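Local atomic coordinates of probable glutathione reductase (Sinorhizobium meliloti, PDB entry 4DNA), a protein that probably catalyses the NADPH-dependent reduction of glutathione disulfide to glutathione, working as an FAD-containing homodimer. Residues Cys157-Ala163 / Gln259-Ala263. Sequence-based numbering, arbitrary orientation.
Sequences CITSNEA and QVMLA
Ile158 N donates to Val260 O at 2.8 Å, tilted 27° from the carbonyl plane, while Ile158 O accepts from Leu262 N at 2.9 Å. Ile158 thus spans two residues of strand 259-262, a single parallel bridge opposite Met261, on the strand's flank away from its neighbour 172-176. The Ile158 side chain covers this join: CG1, set between its own backbone N and carbonyl carbon (chi1 56°), lies 3.8 Å from Met261 CB. The Ile158 and Gln259 side chains cross at about a right angle, Ile158 CG2 against Gln259 OE1 (3.3 Å) and CD1 near Gln259 CB. With an alanine in place of Ile158, the Gln259 carboxamide is likely to be left freer to turn and Met261 CB without its apolar neighbour. Just before the bridge, Cys157 SG lies 3.7 Å from Val260 CG1, and Cys157 CB sits near Leu262 CG. Past Ile158 the chain turns into helix 160-163 through a capping box: Glu162 OE1 accepts from Thr159 N (2.8 Å) and Thr159 OG1 (3.1 Å), both from one face of the carboxylate. The Ser160 side chain lies about 4 Å from FAD. Backbone bonds and apolar cover therefore tie the edge of the probable NADPH-domain sheet to a helix start near the bound FAD.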
ATOM      1  N   CYS A 157     -11.521  24.681  26.039  1.00 73.85           N
ATOM      2  CA  CYS A 157     -10.882  23.967  24.951  1.00 70.67           C
ATOM      3  C   CYS A 157     -11.416  22.561  24.800  1.00 69.76           C
ATOM      4  O   CYS A 157     -12.195  22.098  25.629  1.00 71.95           O
ATOM      5  CB  CYS A 157      -9.389  23.921  25.194  1.00 71.19           C
ATOM      6  SG  CYS A 157      -8.649  25.554  25.139  1.00 72.25           S
ATOM      7  N   ILE A 158     -11.008  21.877  23.735  1.00 68.99           N
ATOM      8  CA  ILE A 158     -11.437  20.500  23.533  1.00 69.30           C
ATOM      9  C   ILE A 158     -10.272  19.511  23.484  1.00 69.13           C
ATOM     10  O   ILE A 158      -9.123  19.895  23.263  1.00 68.04           O
ATOM     11  CB  ILE A 158     -12.345  20.339  22.294  1.00 69.36           C
ATOM     12  CG1 ILE A 158     -11.668  20.867  21.027  1.00 67.41           C
ATOM     13  CG2 ILE A 158     -13.682  21.013  22.523  1.00 67.60           C
ATOM     14  CD1 ILE A 158     -12.334  20.392  19.755  1.00 65.01           C
ATOM     15  N   THR A 159     -10.576  18.239  23.725  1.00 70.23           N
ATOM     16  CA  THR A 159      -9.598  17.177  23.536  1.00 69.09           C
ATOM     17  C   THR A 159     -10.118  16.252  22.451  1.00 70.07           C
ATOM     18  O   THR A 159     -11.229  16.430  21.950  1.00 69.75           O
ATOM     19  CB  THR A 159      -9.346  16.358  24.819  1.00 70.59           C
ATOM     20  OG1 THR A 159     -10.533  15.647  25.181  1.00 71.48           O
ATOM     21  CG2 THR A 159      -8.923  17.243  25.961  1.00 70.39           C
ATOM     22  N   SER A 160      -9.315  15.257  22.101  1.00 68.72           N
ATOM     23  CA  SER A 160      -9.751  14.221  21.188  1.00 67.37           C
ATOM     24  C   SER A 160     -10.975  13.453  21.719  1.00 69.38           C
ATOM     25  O   SER A 160     -11.724  12.836  20.952  1.00 68.59           O
ATOM     26  CB  SER A 160      -8.588  13.285  20.877  1.00 65.47           C
ATOM     27  OG  SER A 160      -7.992  12.778  22.057  1.00 63.60           O
ATOM     28  N   ASN A 161     -11.187  13.485  23.030  1.00 69.74           N
ATOM     29  CA  ASN A 161     -12.407  12.932  23.562  1.00 69.50           C
ATOM     30  C   ASN A 161     -13.597  13.623  22.919  1.00 70.83           C
ATOM     31  O   ASN A 161     -14.485  12.955  22.407  1.00 74.13           O
ATOM     32  CB  ASN A 161     -12.449  13.047  25.078  1.00 72.09           C
ATOM     33  CG  ASN A 161     -11.655  11.951  25.768  1.00 70.93           C
ATOM     34  OD1 ASN A 161     -11.472  10.876  25.218  1.00 69.66           O
ATOM     35  ND2 ASN A 161     -11.189  12.218  26.979  1.00 70.74           N
ATOM     36  N   GLU A 162     -13.591  14.957  22.893  1.00 71.52           N
ATOM     37  CA  GLU A 162     -14.738  15.713  22.375  1.00 72.45           C
ATOM     38  C   GLU A 162     -14.665  15.964  20.893  1.00 70.20           C
ATOM     39  O   GLU A 162     -15.646  16.418  20.299  1.00 70.98           O
ATOM     40  CB  GLU A 162     -14.883  17.069  23.052  1.00 71.95           C
ATOM     41  CG  GLU A 162     -15.146  16.997  24.532  1.00 72.46           C
ATOM     42  CD  GLU A 162     -13.868  16.823  25.290  1.00 74.25           C
ATOM     43  OE1 GLU A 162     -12.919  17.596  25.016  1.00 73.92           O
ATOM     44  OE2 GLU A 162     -13.803  15.901  26.126  1.00 75.99           O
ATOM     45  N   ALA A 163     -13.515  15.701  20.293  1.00 68.90           N
ATOM     46  CA  ALA A 163     -13.320  16.093  18.910  1.00 68.14           C
ATOM     47  C   ALA A 163     -14.250  15.312  18.003  1.00 68.01           C
ATOM     48  O   ALA A 163     -14.959  15.886  17.169  1.00 68.40           O
ATOM     49  CB  ALA A 163     -11.878  15.901  18.499  1.00 67.48           C
ATOM     50  N   GLN A 259     -13.432  26.457  17.751  1.00 70.40           N
ATOM     51  CA  GLN A 259     -12.946  25.538  18.782  1.00 68.81           C
ATOM     52  C   GLN A 259     -11.432  25.662  18.924  1.00 69.62           C
ATOM     53  O   GLN A 259     -10.728  25.993  17.950  1.00 68.46           O
ATOM     54  CB  GLN A 259     -13.321  24.087  18.460  1.00 67.36           C
ATOM     55  CG  GLN A 259     -14.804  23.843  18.230  1.00 68.31           C
ATOM     56  CD  GLN A 259     -15.601  23.717  19.518  1.00 68.67           C
ATOM     57  OE1 GLN A 259     -15.102  23.254  20.539  1.00 69.11           O
ATOM     58  NE2 GLN A 259     -16.854  24.119  19.465  1.00 68.46           N
ATOM     59  N   VAL A 260     -10.946  25.408  20.143  1.00 69.24           N
ATOM     60  CA  VAL A 260      -9.511  25.334  20.424  1.00 68.48           C
ATOM     61  C   VAL A 260      -9.181  23.966  21.006  1.00 67.59           C
ATOM     62  O   VAL A 260      -9.554  23.656  22.125  1.00 68.75           O
ATOM     63  CB  VAL A 260      -9.038  26.441  21.387  1.00 69.96           C
ATOM     64  CG1 VAL A 260      -7.556  26.275  21.691  1.00 69.93           C
ATOM     65  CG2 VAL A 260      -9.299  27.817  20.792  1.00 71.23           C
HETATM   66  N   MSE A 261      -8.478  23.154  20.231  1.00 66.58           N
HETATM   67  CA  MSE A 261      -8.140  21.815  20.645  1.00 66.64           C
HETATM   68  C   MSE A 261      -6.768  21.776  21.225  1.00 68.06           C
HETATM   69  O   MSE A 261      -5.802  22.251  20.610  1.00 66.57           O
HETATM   70  CB  MSE A 261      -8.171  20.905  19.432  1.00 65.44           C
HETATM   71  CG  MSE A 261      -8.019  19.452  19.854  1.00 68.10           C
HETATM   72 SE   MSE A 261      -8.265  18.396  18.215  1.00 81.69          SE
HETATM   73  CE  MSE A 261      -9.079  16.772  18.966  1.00 69.35           C
ATOM     74  N   LEU A 262      -6.678  21.188  22.415  1.00 68.17           N
ATOM     75  CA  LEU A 262      -5.397  20.841  23.013  1.00 68.13           C
ATOM     76  C   LEU A 262      -5.032  19.393  22.716  1.00 70.17           C
ATOM     77  O   LEU A 262      -5.678  18.464  23.205  1.00 69.33           O
ATOM     78  CB  LEU A 262      -5.428  21.054  24.509  1.00 70.71           C
ATOM     79  CG  LEU A 262      -5.822  22.449  24.942  1.00 68.67           C
ATOM     80  CD1 LEU A 262      -6.010  22.402  26.443  1.00 69.09           C
ATOM     81  CD2 LEU A 262      -4.777  23.474  24.522  1.00 66.32           C
ATOM     82  N   ALA A 263      -3.992  19.219  21.905  1.00 71.41           N
ATOM     83  CA  ALA A 263      -3.511  17.906  21.526  1.00 68.25           C
ATOM     84  C   ALA A 263      -2.051  17.760  21.909  1.00 71.27           C
ATOM     85  O   ALA A 263      -1.237  17.347  21.085  1.00 71.48           O
ATOM     86  CB  ALA A 263      -3.688  17.692  20.031  1.00 67.55           C
TER